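Local coordinates for putative uncharacterized protein tcp24 (Actinoplanes teichomyceticus, PDB 4Q38), which acts as an acyltransferase that probably moves long aliphatic acyl chains from acyl-CoA onto the amino sugar of teicoplanin-type glycopeptide antibiotics, at residues A[42-45]-A[46-50]; A[125-128]-A[129-133]; A[144-147]-A[148-152]; A[232-236]-A[237-241]. All coordinates share one frame; numbering follows the deposited sequence.

Contact 1: A[42-45]-A[46-50]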
loop_
_atom_site.group_PDB
_atom_site.type_symbol
_atom_site.label_atom_id
_atom_site.label_comp_id
_atom_site.label_asym_id
_atom_site.label_seq_id
_atom_site.Cartn_x
_atom_site.Cartn_y
_atom_site.Cartn_z
ATOM N N GLY A 42 2.174 3.048 24.669
ATOM C CA GLY A 42 3.272 2.280 25.258
ATOM C C GLY A 42 3.770 1.131 24.395
ATOM O O GLY A 42 3.259 0.911 23.290
ATOM N N PRO A 43 4.778 0.387 24.894
ATOM C CA PRO A 43 5.341 -0.777 24.211
ATOM C C PRO A 43 4.332 -1.918 24.065
ATOM O O PRO A 43 3.367 -1.977 24.830
ATOM C CB PRO A 43 6.500 -1.198 25.132
ATOM C CG PRO A 43 6.140 -0.655 26.472
ATOM C CD PRO A 43 5.462 0.650 26.175
ATOM N N PRO A 44 4.541 -2.814 23.078
ATOM C CA PRO A 44 3.638 -3.952 22.891
ATOM C C PRO A 44 3.801 -4.995 24.001
ATOM O O PRO A 44 4.853 -5.051 24.640
ATOM C CB PRO A 44 4.107 -4.543 21.561
ATOM C CG PRO A 44 5.558 -4.184 21.494
ATOM C CD PRO A 44 5.624 -2.808 22.073
ATOM N N ALA A 45 2.769 -5.808 24.215
ATOM C CA ALA A 45 2.813 -6.876 25.212
ATOM C C ALA A 45 3.862 -7.915 24.822
ATOM O O ALA A 45 4.690 -8.310 25.642
ATOM C CB ALA A 45 1.442 -7.516 25.375
ATOM N N GLU A 46 3.818 -8.350 23.564
ATOM C CA GLU A 46 4.873 -9.176 22.995
ATOM C C GLU A 46 5.995 -8.245 22.530
ATOM O O GLU A 46 5.782 -7.435 21.620
ATOM C CB GLU A 46 4.339 -10.007 21.825
ATOM C CG GLU A 46 5.346 -10.974 21.211
ATOM C CD GLU A 46 5.650 -12.173 22.100
ATOM O OE1 GLU A 46 6.793 -12.679 22.047
ATOM O OE2 GLU A 46 4.751 -12.617 22.850
ATOM N N PRO A 47 7.188 -8.349 23.155
ATOM C CA PRO A 47 8.318 -7.486 22.797
ATOM C C PRO A 47 8.595 -7.525 21.294
ATOM O O PRO A 47 8.438 -8.575 20.663
ATOM C CB PRO A 47 9.494 -8.111 23.559
ATOM C CG PRO A 47 8.863 -8.814 24.710
ATOM C CD PRO A 47 7.565 -9.346 24.176
ATOM N N VAL A 48 8.974 -6.384 20.733
ATOM C CA VAL A 48 9.320 -6.300 19.314
ATOM C C VAL A 48 10.612 -7.060 19.035
ATOM O O VAL A 48 11.630 -6.834 19.690
ATOM C CB VAL A 48 9.437 -4.835 18.852
ATOM C CG1 VAL A 48 10.222 -4.727 17.553
ATOM C CG2 VAL A 48 8.052 -4.236 18.688
ATOM N N ARG A 49 10.550 -7.978 18.075
ATOM C CA ARG A 49 11.710 -8.746 17.657
ATOM C C ARG A 49 11.964 -8.534 16.166
ATOM O O ARG A 49 11.068 -8.736 15.344
ATOM C CB ARG A 49 11.491 -10.232 17.956
ATOM C CG ARG A 49 12.714 -11.107 17.744
ATOM C CD ARG A 49 12.403 -12.568 18.042
ATOM N NE ARG A 49 13.402 -13.476 17.475
ATOM C CZ ARG A 49 13.396 -13.929 16.222
ATOM N NH1 ARG A 49 12.446 -13.566 15.373
ATOM N NH2 ARG A 49 14.352 -14.749 15.812
ATOM N N LEU A 50 13.174 -8.108 15.813
ATOM C CA LEU A 50 13.574 -8.124 14.414
ATOM C C LEU A 50 14.344 -9.395 14.105
ATOM O O LEU A 50 15.269 -9.760 14.840
ATOM C CB LEU A 50 14.405 -6.894 14.035
ATOM C CG LEU A 50 13.759 -5.507 14.078
ATOM C CD1 LEU A 50 14.795 -4.455 13.702
ATOM C CD2 LEU A 50 12.520 -5.399 13.188
#

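Contact 2: A[125-128]-A[129-133]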
loop_
_atom_site.group_PDB
_atom_site.type_symbol
_atom_site.label_atom_id
_atom_site.label_comp_id
_atom_site.label_asym_id
_atom_site.label_seq_id
_atom_site.Cartn_x
_atom_site.Cartn_y
_atom_site.Cartn_z
ATOM N N PHE A 125 12.957 2.309 8.000
ATOM C CA PHE A 125 12.202 2.200 9.255
ATOM C C PHE A 125 10.937 1.343 9.134
ATOM O O PHE A 125 10.708 0.438 9.922
ATOM C CB PHE A 125 11.846 3.586 9.816
ATOM C CG PHE A 125 11.045 3.535 11.093
ATOM C CD1 PHE A 125 11.671 3.274 12.319
ATOM C CD2 PHE A 125 9.665 3.732 11.077
ATOM C CE1 PHE A 125 10.931 3.209 13.495
ATOM C CE2 PHE A 125 8.920 3.673 12.250
ATOM C CZ PHE A 125 9.557 3.417 13.464
ATOM N N HIS A 126 10.113 1.648 8.146
ATOM C CA HIS A 126 8.819 0.975 8.004
ATOM C C HIS A 126 8.919 -0.411 7.448
ATOM O O HIS A 126 7.990 -1.215 7.568
ATOM C CB HIS A 126 7.880 1.863 7.201
ATOM C CG HIS A 126 7.513 3.117 7.940
ATOM N ND1 HIS A 126 6.744 3.097 9.046
ATOM C CD2 HIS A 126 7.879 4.446 7.734
ATOM C CE1 HIS A 126 6.613 4.355 9.521
ATOM N NE2 HIS A 126 7.299 5.178 8.715
ATOM N N VAL A 127 10.056 -0.728 6.840
ATOM C CA VAL A 127 10.352 -2.127 6.536
ATOM C C VAL A 127 10.555 -2.916 7.841
ATOM O O VAL A 127 10.057 -4.054 7.978
ATOM C CB VAL A 127 11.586 -2.257 5.617
ATOM C CG1 VAL A 127 11.916 -3.723 5.359
ATOM C CG2 VAL A 127 11.343 -1.528 4.306
ATOM N N TYR A 128 11.275 -2.320 8.800
ATOM C CA TYR A 128 11.469 -2.970 10.114
ATOM C C TYR A 128 10.141 -3.120 10.850
ATOM O O TYR A 128 9.885 -4.150 11.469
ATOM C CB TYR A 128 12.494 -2.217 10.986
ATOM C CG TYR A 128 13.843 -2.116 10.320
ATOM C CD1 TYR A 128 14.548 -3.268 9.958
ATOM C CD2 TYR A 128 14.391 -0.880 10.009
ATOM C CE1 TYR A 128 15.769 -3.184 9.312
ATOM C CE2 TYR A 128 15.615 -0.781 9.359
ATOM C CZ TYR A 128 16.292 -1.936 9.017
ATOM O OH TYR A 128 17.495 -1.854 8.372
ATOM N N VAL A 129 9.303 -2.086 10.775
ATOM C CA VAL A 129 7.932 -2.185 11.285
ATOM C C VAL A 129 7.231 -3.386 10.666
ATOM O O VAL A 129 6.643 -4.195 11.391
ATOM C CB VAL A 129 7.092 -0.918 11.014
ATOM C CG1 VAL A 129 5.650 -1.132 11.477
ATOM C CG2 VAL A 129 7.669 0.283 11.739
ATOM N N PHE A 130 7.309 -3.507 9.335
ATOM C CA PHE A 130 6.632 -4.588 8.624
ATOM C C PHE A 130 7.173 -5.948 9.096
ATOM O O PHE A 130 6.397 -6.831 9.459
ATOM C CB PHE A 130 6.811 -4.425 7.102
ATOM C CG PHE A 130 5.871 -5.266 6.264
ATOM C CD1 PHE A 130 6.063 -6.643 6.119
ATOM C CD2 PHE A 130 4.815 -4.665 5.574
ATOM C CE1 PHE A 130 5.206 -7.406 5.329
ATOM C CE2 PHE A 130 3.956 -5.421 4.788
ATOM C CZ PHE A 130 4.154 -6.789 4.656
ATOM N N LEU A 131 8.502 -6.095 9.099
ATOM C CA LEU A 131 9.153 -7.341 9.541
ATOM C C LEU A 131 8.761 -7.725 10.973
ATOM O O LEU A 131 8.509 -8.892 11.266
ATOM C CB LEU A 131 10.685 -7.221 9.446
ATOM C CG LEU A 131 11.285 -7.045 8.047
ATOM C CD1 LEU A 131 12.795 -6.862 8.088
ATOM C CD2 LEU A 131 10.907 -8.205 7.136
ATOM N N ALA A 132 8.721 -6.739 11.858
ATOM C CA ALA A 132 8.398 -6.985 13.257
ATOM C C ALA A 132 6.934 -7.401 13.430
ATOM O O ALA A 132 6.571 -8.024 14.434
ATOM C CB ALA A 132 8.702 -5.751 14.086
ATOM N N THR A 133 6.106 -7.066 12.440
ATOM C CA THR A 133 4.656 -7.258 12.538
ATOM C C THR A 133 4.196 -8.510 11.789
ATOM O O THR A 133 3.060 -8.958 11.963
ATOM C CB THR A 133 3.910 -5.993 12.048
ATOM O OG1 THR A 133 4.455 -4.844 12.708
ATOM C CG2 THR A 133 2.405 -6.065 12.320
#

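Contact 3: A[144-147]-A[148-152]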
loop_
_atom_site.group_PDB
_atom_site.type_symbol
_atom_site.label_atom_id
_atom_site.label_comp_id
_atom_site.label_asym_id
_atom_site.label_seq_id
_atom_site.Cartn_x
_atom_site.Cartn_y
_atom_site.Cartn_z
ATOM N N ARG A 144 -8.000 -16.957 11.236
ATOM C CA ARG A 144 -9.068 -16.788 10.253
ATOM C C ARG A 144 -9.135 -17.936 9.234
ATOM O O ARG A 144 -10.004 -17.959 8.367
ATOM C CB ARG A 144 -8.911 -15.424 9.546
ATOM C CG ARG A 144 -9.295 -14.230 10.430
ATOM C CD ARG A 144 -10.810 -14.200 10.589
ATOM N NE ARG A 144 -11.311 -13.213 11.537
ATOM C CZ ARG A 144 -12.562 -12.752 11.534
ATOM N NH1 ARG A 144 -13.441 -13.182 10.622
ATOM N NH2 ARG A 144 -12.940 -11.850 12.435
ATOM N N GLY A 145 -8.208 -18.883 9.328
ATOM C CA GLY A 145 -8.200 -20.025 8.417
ATOM C C GLY A 145 -7.733 -19.696 7.010
ATOM O O GLY A 145 -7.987 -20.464 6.081
ATOM N N ILE A 146 -7.052 -18.560 6.852
ATOM C CA ILE A 146 -6.532 -18.114 5.552
ATOM C C ILE A 146 -5.428 -19.082 5.100
ATOM O O ILE A 146 -4.502 -19.342 5.863
ATOM C CB ILE A 146 -5.907 -16.698 5.644
ATOM C CG1 ILE A 146 -6.817 -15.709 6.404
ATOM C CG2 ILE A 146 -5.483 -16.181 4.270
ATOM C CD1 ILE A 146 -8.064 -15.286 5.675
ATOM N N PRO A 147 -5.508 -19.608 3.863
ATOM C CA PRO A 147 -4.406 -20.453 3.377
ATOM C C PRO A 147 -3.060 -19.727 3.400
ATOM O O PRO A 147 -2.988 -18.519 3.111
ATOM C CB PRO A 147 -4.801 -20.751 1.927
ATOM C CG PRO A 147 -6.280 -20.576 1.885
ATOM C CD PRO A 147 -6.571 -19.460 2.854
ATOM N N ASP A 148 -2.006 -20.462 3.739
ATOM C CA ASP A 148 -0.660 -19.896 3.824
ATOM C C ASP A 148 -0.230 -19.200 2.539
ATOM O O ASP A 148 0.410 -18.153 2.594
ATOM C CB ASP A 148 0.369 -20.970 4.179
ATOM C CG ASP A 148 0.253 -21.452 5.610
ATOM O OD1 ASP A 148 -0.279 -20.718 6.477
ATOM O OD2 ASP A 148 0.720 -22.583 5.875
ATOM N N GLU A 149 -0.573 -19.780 1.391
ATOM C CA GLU A 149 -0.151 -19.217 0.103
ATOM C C GLU A 149 -0.791 -17.849 -0.141
ATOM O O GLU A 149 -0.169 -16.971 -0.742
ATOM C CB GLU A 149 -0.452 -20.167 -1.067
ATOM C CG GLU A 149 -1.937 -20.350 -1.375
ATOM C CD GLU A 149 -2.219 -21.542 -2.265
ATOM O OE1 GLU A 149 -2.721 -22.576 -1.754
ATOM O OE2 GLU A 149 -1.937 -21.441 -3.481
ATOM N N VAL A 150 -2.026 -17.679 0.332
ATOM C CA VAL A 150 -2.744 -16.409 0.181
ATOM C C VAL A 150 -2.117 -15.375 1.116
ATOM O O VAL A 150 -1.873 -14.239 0.711
ATOM C CB VAL A 150 -4.265 -16.560 0.441
ATOM C CG1 VAL A 150 -4.952 -15.203 0.451
ATOM C CG2 VAL A 150 -4.896 -17.465 -0.610
ATOM N N GLY A 151 -1.855 -15.783 2.356
ATOM C CA GLY A 151 -1.206 -14.919 3.341
ATOM C C GLY A 151 0.121 -14.379 2.829
ATOM O O GLY A 151 0.365 -13.173 2.867
ATOM N N TRP A 152 0.981 -15.280 2.343
ATOM C CA TRP A 152 2.273 -14.867 1.789
ATOM C C TRP A 152 2.140 -14.035 0.538
ATOM O O TRP A 152 2.772 -12.989 0.429
ATOM C CB TRP A 152 3.199 -16.075 1.579
ATOM C CG TRP A 152 3.717 -16.607 2.896
ATOM C CD1 TRP A 152 3.485 -17.861 3.461
ATOM C CD2 TRP A 152 4.544 -15.893 3.883
ATOM N NE1 TRP A 152 4.109 -17.977 4.683
ATOM C CE2 TRP A 152 4.755 -16.833 5.000
ATOM C CE3 TRP A 152 5.123 -14.621 3.948
ATOM C CZ2 TRP A 152 5.512 -16.494 6.119
ATOM C CZ3 TRP A 152 5.878 -14.288 5.087
ATOM C CH2 TRP A 152 6.070 -15.205 6.144
HETATM O O HOH W 1 -2.156 -18.709 6.920
#

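Contact 4: A[232-236]-A[237-241]. With SO4 (sulfate ion), chain C.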
loop_
_atom_site.group_PDB
_atom_site.type_symbol
_atom_site.label_atom_id
_atom_site.label_comp_id
_atom_site.label_asym_id
_atom_site.label_seq_id
_atom_site.Cartn_x
_atom_site.Cartn_y
_atom_site.Cartn_z
ATOM N N ARG A 232 -15.973 -13.363 -3.336
ATOM C CA ARG A 232 -17.057 -13.733 -2.434
ATOM C C ARG A 232 -16.794 -15.044 -1.672
ATOM O O ARG A 232 -16.973 -15.087 -0.450
ATOM C CB ARG A 232 -18.409 -13.734 -3.154
ATOM C CG ARG A 232 -19.520 -13.110 -2.329
ATOM C CD ARG A 232 -20.606 -12.511 -3.207
ATOM N NE ARG A 232 -21.179 -13.507 -4.111
ATOM C CZ ARG A 232 -22.367 -14.086 -3.953
ATOM N NH1 ARG A 232 -23.143 -13.775 -2.920
ATOM N NH2 ARG A 232 -22.782 -14.980 -4.846
ATOM N N PRO A 233 -16.346 -16.113 -2.373
ATOM C CA PRO A 233 -16.050 -17.348 -1.626
ATOM C C PRO A 233 -14.980 -17.152 -0.548
ATOM O O PRO A 233 -15.090 -17.710 0.551
ATOM C CB PRO A 233 -15.512 -18.302 -2.702
ATOM C CG PRO A 233 -16.052 -17.783 -3.982
ATOM C CD PRO A 233 -16.209 -16.294 -3.829
ATOM N N PHE A 234 -13.947 -16.371 -0.859
ATOM C CA PHE A 234 -12.893 -16.138 0.107
ATOM C C PHE A 234 -13.427 -15.427 1.355
ATOM O O PHE A 234 -13.233 -15.895 2.473
ATOM C CB PHE A 234 -11.762 -15.301 -0.494
ATOM C CG PHE A 234 -10.613 -15.084 0.456
ATOM C CD1 PHE A 234 -9.646 -16.069 0.635
ATOM C CD2 PHE A 234 -10.506 -13.902 1.178
ATOM C CE1 PHE A 234 -8.578 -15.872 1.512
ATOM C CE2 PHE A 234 -9.452 -13.698 2.062
ATOM C CZ PHE A 234 -8.483 -14.682 2.223
ATOM N N PHE A 235 -14.092 -14.297 1.153
ATOM C CA PHE A 235 -14.561 -13.516 2.302
ATOM C C PHE A 235 -15.740 -14.144 3.050
ATOM O O PHE A 235 -15.818 -14.048 4.286
ATOM C CB PHE A 235 -14.792 -12.058 1.907
ATOM C CG PHE A 235 -13.503 -11.313 1.636
ATOM C CD1 PHE A 235 -12.774 -10.750 2.682
ATOM C CD2 PHE A 235 -12.988 -11.230 0.341
ATOM C CE1 PHE A 235 -11.573 -10.087 2.444
ATOM C CE2 PHE A 235 -11.788 -10.567 0.092
ATOM C CZ PHE A 235 -11.085 -9.988 1.145
ATOM N N ASP A 236 -16.631 -14.820 2.326
ATOM C CA ASP A 236 -17.747 -15.493 2.988
ATOM C C ASP A 236 -17.259 -16.667 3.828
ATOM O O ASP A 236 -17.830 -16.952 4.884
ATOM C CB ASP A 236 -18.840 -15.901 2.000
ATOM C CG ASP A 236 -19.594 -14.714 1.432
ATOM O OD1 ASP A 236 -19.397 -13.560 1.879
ATOM O OD2 ASP A 236 -20.403 -14.928 0.524
ATOM N N ARG A 237 -16.174 -17.315 3.399
ATOM C CA ARG A 237 -15.550 -18.346 4.233
ATOM C C ARG A 237 -14.792 -17.830 5.455
ATOM O O ARG A 237 -14.963 -18.363 6.555
ATOM C CB ARG A 237 -14.625 -19.274 3.416
ATOM C CG ARG A 237 -15.380 -20.292 2.576
ATOM C CD ARG A 237 -16.061 -21.364 3.420
ATOM N NE ARG A 237 -15.114 -22.380 3.873
ATOM C CZ ARG A 237 -15.457 -23.579 4.341
ATOM N NH1 ARG A 237 -16.736 -23.929 4.426
ATOM N NH2 ARG A 237 -14.517 -24.435 4.723
ATOM N N HIS A 238 -13.932 -16.827 5.274
ATOM C CA HIS A 238 -13.035 -16.424 6.365
ATOM C C HIS A 238 -13.502 -15.237 7.168
ATOM O O HIS A 238 -13.099 -15.076 8.318
ATOM C CB HIS A 238 -11.617 -16.204 5.843
ATOM C CG HIS A 238 -11.084 -17.392 5.071
ATOM N ND1 HIS A 238 -10.905 -18.598 5.638
ATOM C CD2 HIS A 238 -10.720 -17.526 3.737
ATOM C CE1 HIS A 238 -10.453 -19.474 4.703
ATOM N NE2 HIS A 238 -10.336 -18.815 3.545
ATOM N N PHE A 239 -14.339 -14.404 6.566
ATOM C CA PHE A 239 -14.934 -13.244 7.255
ATOM C C PHE A 239 -16.440 -13.284 7.005
ATOM O O PHE A 239 -17.000 -12.364 6.380
ATOM C CB PHE A 239 -14.328 -11.932 6.735
ATOM C CG PHE A 239 -12.836 -11.863 6.887
ATOM C CD1 PHE A 239 -11.999 -12.383 5.897
ATOM C CD2 PHE A 239 -12.265 -11.313 8.028
ATOM C CE1 PHE A 239 -10.612 -12.339 6.044
ATOM C CE2 PHE A 239 -10.883 -11.268 8.183
ATOM C CZ PHE A 239 -10.060 -11.773 7.185
ATOM N N PRO A 240 -17.107 -14.357 7.471
ATOM C CA PRO A 240 -18.522 -14.531 7.132
ATOM C C PRO A 240 -19.379 -13.397 7.684
ATOM O O PRO A 240 -20.446 -13.126 7.143
ATOM C CB PRO A 240 -18.903 -15.857 7.815
ATOM C CG PRO A 240 -17.886 -16.044 8.878
ATOM C CD PRO A 240 -16.622 -15.422 8.365
ATOM N N GLU A 241 -18.890 -12.721 8.719
ATOM C CA GLU A 241 -19.643 -11.603 9.318
ATOM C C GLU A 241 -19.710 -10.384 8.397
ATOM O O GLU A 241 -20.538 -9.494 8.605
ATOM C CB GLU A 241 -19.042 -11.210 10.676
ATOM C CG GLU A 241 -17.665 -10.545 10.597
ATOM C CD GLU A 241 -16.518 -11.538 10.421
ATOM O OE1 GLU A 241 -16.760 -12.757 10.384
ATOM O OE2 GLU A 241 -15.364 -11.092 10.318
HETATM S S SO4 C . -11.350 -25.053 1.803
HETATM O O1 SO4 C . -11.623 -23.623 1.493
HETATM O O2 SO4 C . -11.942 -25.425 3.110
HETATM O O3 SO4 C . -11.928 -25.926 0.741
HETATM O O4 SO4 C . -9.884 -25.256 1.885
HETATM O O HOH W 2 -18.282 -12.053 4.014
#

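Contact 1: A[42-45]-A[46-50]
Pro44 and Val48 meet across a bend in the loop that joins helix 32-41 to helix 53-62, the ring carbon CG of Pro44 resting 3.8 Å from the methyl CG2 of Val48. The same ring carbon also lies against the backbone: Pro44 CG is 3.3 Å from Glu46 O, and Pro44 CB is equally near that oxygen. On the other limb, Pro47 CD approaches Ala45 O to 3.4 Å. Val48 has CG1 anti to its own nitrogen (chi1 161°), which leaves CG2 beside that nitrogen and turned back to the proline.

The next shell is helix 84-98, where His94 packs against both Pro44 and Val48, and helix 125-143, where Ala132 receives Val48. Before the bend Gly42 O is hydrogen-bonded to His95 ND1, and beyond it Arg49 forms a salt bridge with Glu55.

Since the proline nitrogens carry no hydrogen and no hydrogen bond links 42-45 to 46-50, the bend is probably shaped by the restricted proline torsions and by van der Waals contact, lying at the protein surface with its apolar side laid on the helices.

Contact 2: A[125-128]-A[129-133]
Val129 sits one helical turn beyond Phe125 and His126 and touches both. Its CB lies 3.6 Å from His126 O, so the branch point already rests on the preceding turn. There the side chain divides. With CG1 anti to the backbone nitrogen (chi1 176°), CG2 is left beside that nitrogen and points back along the helix. This methyl makes the main contacts: it is 3.5 Å from Phe125 O, 3.6 Å from Phe125 CE2 and 4.0 Å from His126 ND1, filling the angle between two rings. The rings in turn brace each other, for Phe125 CD2 stands over the centre of the His126 imidazole, and His126 NE2 is fixed by a hydrogen bond to Pro112 O.

The backbone supplies the regular frame. Leu131 N donates to Val127 O at 2.8 Å in a nearly straight bond (171°), and the isobutyl group folds over the same carbonyl, with Leu131 CG 3.2 Å from Val127 O. Phe130 N donates to His126 O at 3.0 Å. Further on, Thr133 OG1 gives its proton to Val129 O at 2.6 Å and is also hydrogen-bonded to His94 ND1, while Tyr128 OH is paired with Ile73 O.

Contacts at i+3 and i+4 are those of any alpha-helix; that every touching residue is buried, with helices 84-98, 157-169 and 177-184 pressing side chains onto this turn, marks it as part of an interior helix of the N-acyltransferase N-terminal domain.

Contact 3: A[144-147]-A[148-152]
The carboxylate of Asp148 faces the carbonyl of Ile146 through one water, which donates to Asp148 OD1 at 2.8 Å and to Ile146 O at 2.6 Å. OD1 also takes a salt bridge from Arg138. The other flat group, the indole of Trp152, makes cation-pi contacts with that same Arg138 and with Arg62, so one arginine serves both ends of this first turn.

The chain passes here from a Schellman C-cap to a new helix N-terminus: helix 125-143 ends in a Schellman motif, where Gly145 has positive phi, and two residues later Pro147 takes the N-cap position of helix 148-155. Being a proline, it has no N-H, and its nitrogen precedes the helix, where none is required. Its carbonyl begins the helical bonding: Gly151 N donates to Pro147 O at 3.1 Å, nearly straight at 170°, while the bond from Val150 N to that oxygen is weak. Asp148, in the first turn, stands where the helix dipole together with Arg138 would probably favour the ionised carboxylate.

On the buried side, the Ile146 and Val150 side chains cross at about a right angle. Phe234 of helix 221-238 packs on both, and the strand 188-191 covers them as well. Ile146 CG2, placed anti to the backbone nitrogen, is 4.0 Å from Val150 CG1, and the second valine methyl, CG2, lies 4.2 Å from Pro147 CB.

Contact 4: A[232-236]-A[237-241]
The last turn of helix 221-238, the crossover helix of the beta-alpha-beta unit between strands 206-211 and 246-251 in the GNAT-like domain, carries two aromatic pairs: Phe234 with His238 and Phe235 with Phe239. The first is edge-to-face, or T-shaped. The imidazole edge of His238 addresses one face of the Phe234 ring, with centroids 4.9 Å apart and planes at 64°. His238 CD2 does the touching, 3.5 Å from Phe234 CE1 and displaced toward the rim of the phenyl ring.

Phe234 also touches the two other phenylalanines. Its CG lies anti to the backbone nitrogen (chi1 -177°), which swings the ring alongside the following turn; from there its CD2 stands 3.6 Å above the plane of the Phe235 ring, over its centre, and its CE2 meets the edge of Phe239. Phe235 and Phe239 are turned obliquely, their CD1 atoms 3.7 Å apart.

The three phenylalanine rings pack on the sheet: Tyr189 and Leu191 of strand 188-191 and Leu198 of strand 194-200 touch them, while His238 packs on Ile146. The side chain of Phe235 is about 7 Å from that of Ser197, which binds N-acetyl-D-glucosamine in a crystal structure of this protein, though that sugar is not bound to this chain.

Arg237 lies on the exposed side. Its N donates to Pro233 O at 3.1 Å, and Arg237 CG is 3.3 Å from that oxygen before the chain bends at chi2 and chi3. At its end, Arg237 NH2 makes a weak hydrogen bond of 3.2 Å to O2 of a sulfate ion, probably from the crystallisation liquor.

Overall arrangement
The four contacts follow one another along the chain, each closing before the next opens, so none nests or crosses. Contact 1 shapes the loop between helices 32-41 and 53-62 and then packs on contact 2, Leu50 CD2 lying 3.4 Å from Tyr128 O. Contact 2 occupies the start of helix 125-143; that helix runs on to contact 3, where the turn into helix 148-155 is made. Contacts 3 and 4 link the N-acyltransferase N-terminal domain to the GNAT-like domain: Arg144 NH1 forms a 2.9 Å salt bridge with Glu241 OE2 and probably a hydrogen bond to His238 O. The turn after helix 125-143 is thus tied to the end of the crossover helix and the residues that follow it.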